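Local coordinates for protein cystathionine gamma-synthase (Xanthomonas oryzae pv. oryzae KACC 10331, PDB 6LD7) that probably makes cystathionine for methionine biosynthesis, using pyridoxal 5'-phosphate as its cofactor, at residues L188-L192 with L259-L263; V265-A270 with I375-A380. The protein carries 1 engineered substitution. All coordinates share one frame; numbering follows the deposited sequence.

Contact 1 and contact 2 follow one another along the chain and share helix 259-277. From the N terminus, the loop 188-192, which follows strand 180-184 of the seven-stranded sheet, meets the start of this helix, 259-263. That closes a loop holding strands 202-206 and 220-224 of the same sheet and helices 227-240 and 246-256. The next turns, 265-270, then open contact 2, which closes on 375-380 after the whole five-stranded sheet has been laid down. The helix thus joins a loop of the seven-stranded sheet's domain to the loop following the last strand of the five-stranded sheet. The contacts, with centres about 13 Å apart, also touch: Leu-192 CD1 lies 3.6 Å from Gln-267 OE1.

Contact 1. Residues L188-L192 with L259-L263; sequences LSPAL and LDARL
The backbone turn at Ala-191 lies over the first turn of helix 259-277, the one that carries Leu-259 and Leu-263. The two backbones come nearest at Ala-191 and Asp-260, whose CA atoms are 6.8 Å apart, while Leu-263 N bonds to Leu-259 O and so sets the two leucines one helical turn apart on the face looking at the loop. The loop is itself folded into a compact turn, with Leu-192 N bonded to Ser-189 O. Inside it, Ser-189 OG accepts from Ala-191 N at 3.1 Å, an ST turn, and donates at 2.6 Å to Leu-188 O, which it meets on a lone pair in the carbonyl plane. Two bonds therefore grip this buried hydroxyl while it faces apolar carbon: Leu-259 CD2 and Leu-263 CD1 each approach OG to 3.7 Å.

In fold terms, the loop after strand 180-184 of the seven-stranded sheet, characteristic of the large domain of fold-type I pyridoxal-phosphate enzymes, packs on the helix leading away from that domain. Pro-190 packs against Leu-75 and Glu-76 of helix 63-76. The methyl of Ala-191 is turned toward the two leucines, its CB resting 3.6 Å from Leu-263 CD1 and more loosely against Leu-259 CD2. With CG of Leu-259 opposite its backbone N (chi1 175°), the branched end projects to the hydroxyl and the methyl together. Leu-192 and Leu-263 reach for each other tip to tip, CD1 of the former 4.1 Å from CD2 of the latter. On the helix, Arg-262 bonds to the carbonyl of Tyr-210, next to Lys-209, the predicted cofactor lysine.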
ATOM      1  N   LEU C 188       8.195  23.231 -13.345  1.00 26.80           N
ATOM      2  CA  LEU C 188       9.479  22.732 -13.939  1.00 29.41           C
ATOM      3  C   LEU C 188      10.161  21.668 -13.055  1.00 29.27           C
ATOM      4  O   LEU C 188      11.075  20.942 -13.556  1.00 26.67           O
ATOM      5  CB  LEU C 188      10.470  23.902 -14.116  1.00 29.04           C
ATOM      6  CG  LEU C 188      10.084  24.897 -15.198  1.00 29.51           C
ATOM      7  CD1 LEU C 188      11.056  26.092 -15.211  1.00 28.91           C
ATOM      8  CD2 LEU C 188      10.149  24.172 -16.528  1.00 31.86           C
ATOM      9  N   SER C 189       9.875  21.643 -11.761  1.00 28.47           N
ATOM     10  CA  SER C 189      10.514  20.729 -10.788  1.00 27.45           C
ATOM     11  C   SER C 189      11.919  21.204 -10.542  1.00 27.59           C
ATOM     12  O   SER C 189      12.512  21.921 -11.339  1.00 29.38           O
ATOM     13  CB  SER C 189      10.505  19.264 -11.262  1.00 27.58           C
ATOM     14  OG  SER C 189      11.685  18.913 -12.023  1.00 27.67           O
ATOM     15  N   PRO C 190      12.556  20.623  -9.522  1.00 29.60           N
ATOM     16  CA  PRO C 190      13.915  20.979  -9.182  1.00 26.64           C
ATOM     17  C   PRO C 190      14.927  20.534 -10.219  1.00 28.87           C
ATOM     18  O   PRO C 190      16.025  21.075 -10.236  1.00 30.78           O
ATOM     19  CB  PRO C 190      14.194  20.230  -7.896  1.00 30.75           C
ATOM     20  CG  PRO C 190      12.808  19.835  -7.377  1.00 31.23           C
ATOM     21  CD  PRO C 190      11.958  19.629  -8.597  1.00 29.61           C
ATOM     22  N   ALA C 191      14.593  19.576 -11.064  1.00 27.71           N
ATOM     23  CA  ALA C 191      15.572  19.139 -12.081  1.00 27.13           C
ATOM     24  C   ALA C 191      15.756  20.257 -13.124  1.00 29.43           C
ATOM     25  O   ALA C 191      16.713  20.182 -13.839  1.00 31.30           O
ATOM     26  CB  ALA C 191      15.053  17.897 -12.767  1.00 29.93           C
ATOM     27  N   LEU C 192      14.775  21.123 -13.354  1.00 27.23           N
ATOM     28  CA  LEU C 192      14.806  22.132 -14.462  1.00 28.01           C
ATOM     29  C   LEU C 192      14.992  23.590 -13.989  1.00 28.14           C
ATOM     30  O   LEU C 192      15.332  24.439 -14.803  1.00 27.19           O
ATOM     31  CB  LEU C 192      13.537  21.951 -15.298  1.00 27.35           C
ATOM     32  CG  LEU C 192      13.464  20.665 -16.091  1.00 27.33           C
ATOM     33  CD1 LEU C 192      12.229  20.608 -16.980  1.00 26.64           C
ATOM     34  CD2 LEU C 192      14.761  20.443 -16.876  1.00 29.87           C
ATOM     35  N   LEU C 259      12.611  10.928 -12.209  1.00 22.08           N
ATOM     36  CA  LEU C 259      12.242  12.312 -12.656  1.00 23.78           C
ATOM     37  C   LEU C 259      13.146  12.740 -13.842  1.00 23.13           C
ATOM     38  O   LEU C 259      12.657  13.338 -14.813  1.00 25.06           O
ATOM     39  CB  LEU C 259      12.413  13.292 -11.485  1.00 23.83           C
ATOM     40  CG  LEU C 259      12.192  14.755 -11.793  1.00 24.25           C
ATOM     41  CD1 LEU C 259      10.799  15.009 -12.325  1.00 26.92           C
ATOM     42  CD2 LEU C 259      12.431  15.584 -10.570  1.00 25.21           C
ATOM     43  N   ASP C 260      14.414  12.559 -13.709  1.00 23.94           N
ATOM     44  CA  ASP C 260      15.400  12.881 -14.765  1.00 24.81           C
ATOM     45  C   ASP C 260      15.083  12.085 -16.035  1.00 25.31           C
ATOM     46  O   ASP C 260      15.047  12.671 -17.127  1.00 28.62           O
ATOM     47  CB  ASP C 260      16.822  12.487 -14.364  1.00 30.89           C
ATOM     48  CG  ASP C 260      17.841  12.507 -15.583  1.00 36.93           C
ATOM     49  OD1 ASP C 260      18.056  13.624 -15.940  1.00 33.99           O
ATOM     50  OD2 ASP C 260      18.462  11.393 -16.172  1.00 38.74           O
ATOM     51  N   ALA C 261      14.905  10.779 -15.930  1.00 23.16           N
ATOM     52  CA  ALA C 261      14.662   9.899 -17.082  1.00 22.90           C
ATOM     53  C   ALA C 261      13.337  10.266 -17.720  1.00 23.70           C
ATOM     54  O   ALA C 261      13.228  10.221 -18.965  1.00 22.89           O
ATOM     55  CB  ALA C 261      14.654   8.467 -16.662  1.00 25.74           C
ATOM     56  N   ARG C 262      12.316  10.584 -16.912  1.00 21.23           N
ATOM     57  CA  ARG C 262      11.017  11.021 -17.448  1.00 21.86           C
ATOM     58  C   ARG C 262      11.153  12.376 -18.190  1.00 21.86           C
ATOM     59  O   ARG C 262      10.673  12.504 -19.364  1.00 22.37           O
ATOM     60  CB  ARG C 262       9.949  11.159 -16.350  1.00 23.10           C
ATOM     61  CG  ARG C 262       9.512   9.781 -15.864  1.00 25.28           C
ATOM     62  CD  ARG C 262       8.427   9.813 -14.781  1.00 25.58           C
ATOM     63  NE  ARG C 262       8.974  10.205 -13.475  1.00 24.75           N
ATOM     64  CZ  ARG C 262       8.693  11.355 -12.865  1.00 25.46           C
ATOM     65  NH1 ARG C 262       7.943  12.268 -13.469  1.00 25.50           N
ATOM     66  NH2 ARG C 262       9.131  11.571 -11.631  1.00 24.50           N
ATOM     67  N   LEU C 263      11.781  13.331 -17.596  1.00 22.88           N
ATOM     68  CA  LEU C 263      11.893  14.723 -18.192  1.00 25.01           C
ATOM     69  C   LEU C 263      12.687  14.669 -19.523  1.00 23.20           C
ATOM     70  O   LEU C 263      12.426  15.492 -20.414  1.00 24.77           O
ATOM     71  CB  LEU C 263      12.570  15.648 -17.179  1.00 25.16           C
ATOM     72  CG  LEU C 263      11.622  16.124 -16.071  1.00 27.87           C
ATOM     73  CD1 LEU C 263      12.398  16.855 -15.006  1.00 29.29           C
ATOM     74  CD2 LEU C 263      10.416  16.930 -16.571  1.00 29.40           C
TER

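Contact 2. Residues V265-A270 with I375-A380; sequences VHQENA and IGIESA
Asn-269 and His-266, one helical turn apart, make the direct hydrogen bonds between helix 265-270 and the loop 375-380. The Asn-269 amide spends both hydrogens of ND2 on backbone carbonyls: Gly-376 O at 2.9 Å, close to the amide plane though the donor is tilted from the carbonyl plane, and Glu-378 O at 2.8 Å, where the donor lies in the carbonyl plane. These two bonds fix the amide's rotation and leave OD1 turned toward Ala-380. His-266 ND1 donates at 2.6 Å to a lone pair of Ile-375 O, which sits at the ring edge, 18° out of its plane.

A water extends the polar network. It donates to Asn-269 OD1, more distantly to Glu-378 O, and accepts from Ala-380 N at 2.9 Å, linking the amide to the first turn of helix 380-396.

Apolar contacts fill in around these bonds. Ile-377 CG2 stands 3.6 Å from the His-266 ring centroid, almost exactly on the normal, a CH-pi contact. Its CG1 lies between backbone N and carbonyl carbon (chi1 68°), which leaves CG2 to cover the ring. Val-265 CG1 packs at 3.7 Å against Ile-377 CB, the two side chains crossing nearly at right angles. Ile-375 CG2 presses on Asn-269 CB at 3.4 Å, and its CD1 reaches Ala-270. Tyr-210 meets the His-266 ring edge-to-face.

The carboxylate of Glu-378 finds its partners outside the two segments, OE1 on Ser-343 OG and OE2 in a salt bridge to Arg-22 of a second subunit. Through this junction the helix leaving the cofactor domain is bound to the loop between strand 370-374 and helix 380-396, where Ser-379 occupies the N-cap. Strand, loop and helix belong to the C-terminal alpha/beta domain of a fold-type I enzyme.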
ATOM      1  N   VAL C 265      12.420  12.475 -21.839  1.00 22.19           N
ATOM      2  CA  VAL C 265      11.431  12.094 -22.872  1.00 23.08           C
ATOM      3  C   VAL C 265      10.367  13.197 -22.954  1.00 24.53           C
ATOM      4  O   VAL C 265       9.954  13.529 -24.066  1.00 24.57           O
ATOM      5  CB  VAL C 265      10.848  10.715 -22.588  1.00 24.25           C
ATOM      6  CG1 VAL C 265       9.804  10.377 -23.643  1.00 24.29           C
ATOM      7  CG2 VAL C 265      11.937   9.675 -22.493  1.00 25.54           C
ATOM      8  N   HIS C 266       9.856  13.708 -21.800  1.00 24.10           N
ATOM      9  CA  HIS C 266       8.814  14.737 -21.817  1.00 24.15           C
ATOM     10  C   HIS C 266       9.330  15.865 -22.743  1.00 23.98           C
ATOM     11  O   HIS C 266       8.579  16.408 -23.559  1.00 24.74           O
ATOM     12  CB  HIS C 266       8.599  15.345 -20.400  1.00 24.94           C
ATOM     13  CG  HIS C 266       7.790  14.545 -19.441  1.00 25.29           C
ATOM     14  ND1 HIS C 266       6.437  14.364 -19.626  1.00 25.57           N
ATOM     15  CD2 HIS C 266       8.090  14.072 -18.220  1.00 25.20           C
ATOM     16  CE1 HIS C 266       5.987  13.673 -18.609  1.00 25.67           C
ATOM     17  NE2 HIS C 266       6.959  13.510 -17.713  1.00 25.35           N
ATOM     18  N   GLN C 267      10.558  16.307 -22.532  1.00 22.43           N
ATOM     19  CA  GLN C 267      11.046  17.526 -23.261  1.00 24.50           C
ATOM     20  C   GLN C 267      11.328  17.221 -24.752  1.00 26.27           C
ATOM     21  O   GLN C 267      11.068  18.111 -25.618  1.00 26.61           O
ATOM     22  CB  GLN C 267      12.260  18.088 -22.546  1.00 23.91           C
ATOM     23  CG  GLN C 267      11.892  18.729 -21.230  1.00 24.01           C
ATOM     24  CD  GLN C 267      13.074  19.415 -20.597  1.00 26.26           C
ATOM     25  OE1 GLN C 267      13.136  20.658 -20.472  1.00 25.36           O
ATOM     26  NE2 GLN C 267      14.024  18.603 -20.183  1.00 26.43           N
ATOM     27  N   GLU C 268      11.785  16.025 -25.073  1.00 27.36           N
ATOM     28  CA  GLU C 268      11.914  15.586 -26.492  1.00 28.85           C
ATOM     29  C   GLU C 268      10.540  15.650 -27.167  1.00 26.07           C
ATOM     30  O   GLU C 268      10.410  16.230 -28.242  1.00 24.62           O
ATOM     31  CB  GLU C 268      12.489  14.181 -26.560  1.00 29.23           C
ATOM     32  CG  GLU C 268      12.657  13.722 -27.971  1.00 36.62           C
ATOM     33  CD  GLU C 268      13.124  12.274 -28.218  1.00 43.42           C
ATOM     34  OE1 GLU C 268      12.938  11.743 -29.359  1.00 45.48           O
ATOM     35  OE2 GLU C 268      13.735  11.698 -27.326  1.00 43.56           O
ATOM     36  N   ASN C 269       9.507  15.176 -26.494  1.00 26.08           N
ATOM     37  CA  ASN C 269       8.142  15.175 -27.066  1.00 24.74           C
ATOM     38  C   ASN C 269       7.645  16.610 -27.230  1.00 24.85           C
ATOM     39  O   ASN C 269       7.076  16.934 -28.276  1.00 23.39           O
ATOM     40  CB  ASN C 269       7.173  14.373 -26.206  1.00 26.59           C
ATOM     41  CG  ASN C 269       7.417  12.887 -26.351  1.00 25.89           C
ATOM     42  OD1 ASN C 269       8.074  12.439 -27.324  1.00 27.87           O
ATOM     43  ND2 ASN C 269       6.820  12.125 -25.444  1.00 23.10           N
ATOM     44  N   ALA C 270       7.870  17.463 -26.243  1.00 25.07           N
ATOM     45  CA  ALA C 270       7.376  18.848 -26.276  1.00 28.18           C
ATOM     46  C   ALA C 270       8.048  19.635 -27.411  1.00 25.21           C
ATOM     47  O   ALA C 270       7.333  20.346 -28.130  1.00 24.59           O
ATOM     48  CB  ALA C 270       7.616  19.519 -24.944  1.00 28.83           C
ATOM     49  N   ILE C 375       2.394  17.286 -21.786  1.00 25.96           N
ATOM     50  CA  ILE C 375       2.950  16.280 -22.717  1.00 25.42           C
ATOM     51  C   ILE C 375       3.663  15.218 -21.895  1.00 24.22           C
ATOM     52  O   ILE C 375       4.527  15.526 -21.048  1.00 22.62           O
ATOM     53  CB  ILE C 375       3.818  16.988 -23.750  1.00 29.24           C
ATOM     54  CG1 ILE C 375       2.882  17.851 -24.616  1.00 32.24           C
ATOM     55  CG2 ILE C 375       4.633  15.996 -24.572  1.00 28.60           C
ATOM     56  CD1 ILE C 375       3.568  18.977 -25.244  1.00 33.78           C
ATOM     57  N   GLY C 376       3.224  14.000 -22.120  1.00 25.51           N
ATOM     58  CA  GLY C 376       3.756  12.813 -21.424  1.00 26.72           C
ATOM     59  C   GLY C 376       4.955  12.194 -22.135  1.00 27.39           C
ATOM     60  O   GLY C 376       5.694  12.920 -22.889  1.00 25.76           O
ATOM     61  N   ILE C 377       5.189  10.908 -21.832  1.00 25.07           N
ATOM     62  CA  ILE C 377       6.361  10.167 -22.317  1.00 24.36           C
ATOM     63  C   ILE C 377       5.991   9.026 -23.268  1.00 24.57           C
ATOM     64  O   ILE C 377       6.900   8.151 -23.530  1.00 26.90           O
ATOM     65  CB  ILE C 377       7.179   9.671 -21.142  1.00 24.84           C
ATOM     66  CG1 ILE C 377       6.467   8.598 -20.324  1.00 24.15           C
ATOM     67  CG2 ILE C 377       7.578  10.861 -20.331  1.00 25.99           C
ATOM     68  CD1 ILE C 377       7.354   7.985 -19.310  1.00 26.13           C
ATOM     69  N   GLU C 378       4.848   9.135 -23.906  1.00 24.02           N
ATOM     70  CA  GLU C 378       4.475   8.236 -25.013  1.00 26.20           C
ATOM     71  C   GLU C 378       5.451   8.478 -26.163  1.00 27.70           C
ATOM     72  O   GLU C 378       6.117   9.505 -26.186  1.00 28.32           O
ATOM     73  CB  GLU C 378       3.061   8.573 -25.505  1.00 26.53           C
ATOM     74  CG  GLU C 378       1.990   8.356 -24.470  1.00 28.11           C
ATOM     75  CD  GLU C 378       1.611   9.557 -23.630  1.00 28.15           C
ATOM     76  OE1 GLU C 378       2.359  10.516 -23.642  1.00 28.64           O
ATOM     77  OE2 GLU C 378       0.618   9.480 -22.893  1.00 31.91           O
ATOM     78  N   SER C 379       5.393   7.688 -27.217  1.00 27.18           N
ATOM     79  CA  SER C 379       6.378   7.904 -28.314  0.50 29.01           C
ATOM     80  C   SER C 379       5.961   9.148 -29.104  1.00 27.25           C
ATOM     81  O   SER C 379       4.725   9.346 -29.400  1.00 28.24           O
ATOM     82  CB  SER C 379       6.517   6.700 -29.149  0.50 29.42           C
ATOM     83  OG  SER C 379       5.374   6.607 -29.943  0.50 33.66           O
ATOM     84  N   ALA C 380       6.942   9.994 -29.401  1.00 25.51           N
ATOM     85  CA  ALA C 380       6.688  11.227 -30.168  1.00 24.59           C
ATOM     86  C   ALA C 380       5.840  10.915 -31.396  1.00 27.19           C
ATOM     87  O   ALA C 380       4.908  11.690 -31.734  1.00 29.30           O
ATOM     88  CB  ALA C 380       7.988  11.843 -30.561  1.00 27.54           C
TER
HETATM   89  O   HOH W   1       9.075  10.018 -27.482  1.00 27.85           O